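Local coordinates for phosphate-binding protein (Xanthomonas axonopodis pv. citri, PDB 5UB7), which probably binds phosphate-containing ligands in the periplasm as the substrate-binding protein of an ABC transporter, here holding the triphosphate of ATP, at residues 85-90 with 210-215. Numbering follows the deposited sequence.
Sequences TERGGL and PRAVEM. With ATP (adenosine-5'-triphosphate), chain C.
In the triphosphate pocket of this protein of the periplasmic-binding-protein family, Arg87 and Arg211 close on one alpha-phosphate oxygen, O1A of ATP. Arg211 NH2 donates to it at 3.0 Å, while Arg87 NH1 approaches from near the edge of its guanidinium, so closely that the exact geometry is doubtful. Arg87 has a chain extended from CG to NE; Arg211 bends at chi2 (83°), and CD of Arg87 lies over the centre of its guanidinium, 3.9 Å above the plane. The two planes stand 75° apart, and the phosphate's negative charge probably offsets that of both arginines. Ala212 suits its place because its small CB can lie against one face of the Arg87 guanidinium, 3.7 Å from NE. These residues lie where antiparallel strands 79-87 and 209-217 meet, in the family's two-lobed fold; Lys164, Arg9 and Thr66 also bind the ATP. Between the segments, Thr85 N donates to Ala212 O at 3.0 Å. Beta-branched Thr85 suits a strand, and its OG1, beside the backbone N (chi1 -50°), donates to the anti lone pair of Glu214 OE2 at 2.7 Å. Ser64 OG, hydrogen-bonded to both Glu214 OE2 and Arg87 NH2, links this buried carboxylate to the arginine. The type I' turn from Arg87 to Leu90 needs positive phi at Gly88 and Gly89, which glycine favours.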
loop_
_atom_site.group_PDB
_atom_site.type_symbol
_atom_site.label_atom_id
_atom_site.label_comp_id
_atom_site.label_asym_id
_atom_site.label_seq_id
_atom_site.Cartn_x
_atom_site.Cartn_y
_atom_site.Cartn_z
ATOM N N THR A 85 12.007 0.269 0.760
ATOM C CA THR A 85 11.773 -0.796 1.707
ATOM C C THR A 85 11.424 -2.056 0.916
ATOM O O THR A 85 10.732 -2.010 -0.127
ATOM C CB THR A 85 10.620 -0.436 2.654
ATOM O OG1 THR A 85 10.859 0.861 3.192
ATOM C CG2 THR A 85 10.453 -1.450 3.781
ATOM N N GLU A 86 11.898 -3.177 1.465
ATOM C CA GLU A 86 11.798 -4.506 0.885
ATOM C C GLU A 86 11.061 -5.402 1.889
ATOM O O GLU A 86 11.387 -5.419 3.052
ATOM C CB GLU A 86 13.235 -4.970 0.603
ATOM C CG GLU A 86 13.405 -6.359 0.041
ATOM C CD GLU A 86 14.868 -6.748 -0.031
ATOM O OE1 GLU A 86 15.618 -5.989 -0.713
ATOM O OE2 GLU A 86 15.232 -7.786 0.611
ATOM N N ARG A 87 10.055 -6.143 1.440
ATOM C CA ARG A 87 9.193 -6.935 2.335
ATOM C C ARG A 87 9.039 -8.378 1.840
ATOM O O ARG A 87 8.839 -8.610 0.643
ATOM C CB ARG A 87 7.814 -6.287 2.433
ATOM C CG ARG A 87 7.801 -5.036 3.297
ATOM C CD ARG A 87 6.431 -4.401 3.278
ATOM N NE ARG A 87 6.431 -3.144 4.008
ATOM C CZ ARG A 87 5.368 -2.360 4.181
ATOM N NH1 ARG A 87 4.179 -2.687 3.689
ATOM N NH2 ARG A 87 5.503 -1.237 4.860
ATOM N N GLY A 88 9.102 -9.341 2.752
ATOM C CA GLY A 88 9.119 -10.757 2.365
ATOM C C GLY A 88 10.166 -11.116 1.317
ATOM O O GLY A 88 9.897 -11.880 0.414
ATOM N N GLY A 89 11.353 -10.537 1.412
ATOM C CA GLY A 89 12.379 -10.701 0.378
ATOM C C GLY A 89 12.124 -10.021 -0.970
ATOM O O GLY A 89 12.900 -10.201 -1.878
ATOM N N LEU A 90 11.089 -9.197 -1.102
ATOM C CA LEU A 90 10.713 -8.600 -2.385
ATOM C C LEU A 90 10.833 -7.081 -2.417
ATOM O O LEU A 90 10.282 -6.384 -1.570
ATOM C CB LEU A 90 9.270 -8.978 -2.730
ATOM C CG LEU A 90 9.040 -10.473 -2.765
ATOM C CD1 LEU A 90 7.570 -10.708 -2.915
ATOM C CD2 LEU A 90 9.835 -11.104 -3.900
ATOM N N PRO A 210 7.817 -0.519 -7.005
ATOM C CA PRO A 210 8.482 -0.850 -5.760
ATOM C C PRO A 210 7.465 -1.149 -4.668
ATOM O O PRO A 210 6.386 -0.546 -4.634
ATOM C CB PRO A 210 9.282 0.394 -5.440
ATOM C CG PRO A 210 9.381 1.168 -6.711
ATOM C CD PRO A 210 8.134 0.839 -7.467
ATOM N N ARG A 211 7.848 -2.076 -3.798
ATOM C CA ARG A 211 6.987 -2.738 -2.813
ATOM C C ARG A 211 6.517 -1.802 -1.687
ATOM O O ARG A 211 5.389 -1.927 -1.235
ATOM C CB ARG A 211 7.766 -3.956 -2.259
ATOM C CG ARG A 211 7.142 -4.782 -1.144
ATOM C CD ARG A 211 6.158 -5.799 -1.660
ATOM N NE ARG A 211 5.381 -6.405 -0.590
ATOM C CZ ARG A 211 4.401 -5.801 0.085
ATOM N NH1 ARG A 211 4.051 -4.526 -0.162
ATOM N NH2 ARG A 211 3.776 -6.471 1.057
ATOM N N ALA A 212 7.381 -0.863 -1.271
ATOM C CA ALA A 212 7.190 -0.030 -0.063
ATOM C C ALA A 212 8.312 0.987 0.096
ATOM O O ALA A 212 9.374 0.840 -0.512
ATOM C CB ALA A 212 7.121 -0.885 1.191
ATOM N N VAL A 213 8.068 1.991 0.938
ATOM C CA VAL A 213 8.994 3.085 1.156
ATOM C C VAL A 213 8.767 3.642 2.581
ATOM O O VAL A 213 7.657 3.653 3.099
ATOM C CB VAL A 213 8.803 4.119 0.024
ATOM C CG1 VAL A 213 7.343 4.536 -0.038
ATOM C CG2 VAL A 213 9.715 5.331 0.136
ATOM N N GLU A 214 9.843 4.049 3.230
ATOM C CA GLU A 214 9.765 4.824 4.458
ATOM C C GLU A 214 9.673 6.282 4.047
ATOM O O GLU A 214 10.490 6.745 3.255
ATOM C CB GLU A 214 11.002 4.579 5.297
ATOM C CG GLU A 214 11.246 3.113 5.597
ATOM C CD GLU A 214 10.018 2.409 6.128
ATOM O OE1 GLU A 214 9.565 2.759 7.254
ATOM O OE2 GLU A 214 9.490 1.522 5.406
ATOM N N MET A 215 8.664 6.988 4.552
ATOM C CA MET A 215 8.472 8.399 4.266
ATOM C C MET A 215 8.640 9.164 5.585
ATOM O O MET A 215 8.309 8.646 6.652
ATOM C CB MET A 215 7.073 8.653 3.713
ATOM C CG MET A 215 6.677 7.873 2.451
ATOM S SD MET A 215 7.457 8.444 0.923
ATOM C CE MET A 215 6.659 10.024 0.658
HETATM P PG ATP C . -1.521 -2.282 -0.275
HETATM O O1G ATP C . -1.257 -0.838 0.095
HETATM O O2G ATP C . -1.010 -2.630 -1.654
HETATM O O3G ATP C . -2.974 -2.715 -0.025
HETATM P PB ATP C . -0.623 -3.226 2.327
HETATM O O1B ATP C . -0.724 -1.852 2.997
HETATM O O2B ATP C . -1.554 -4.312 2.808
HETATM O O3B ATP C . -0.627 -3.247 0.702
HETATM P PA ATP C . 1.401 -4.840 3.565
HETATM O O1A ATP C . 2.900 -4.809 3.398
HETATM O O2A ATP C . 0.740 -4.534 4.901
HETATM O O3A ATP C . 0.911 -3.726 2.504
HETATM O "O5'" ATP C . 0.926 -6.268 2.921
#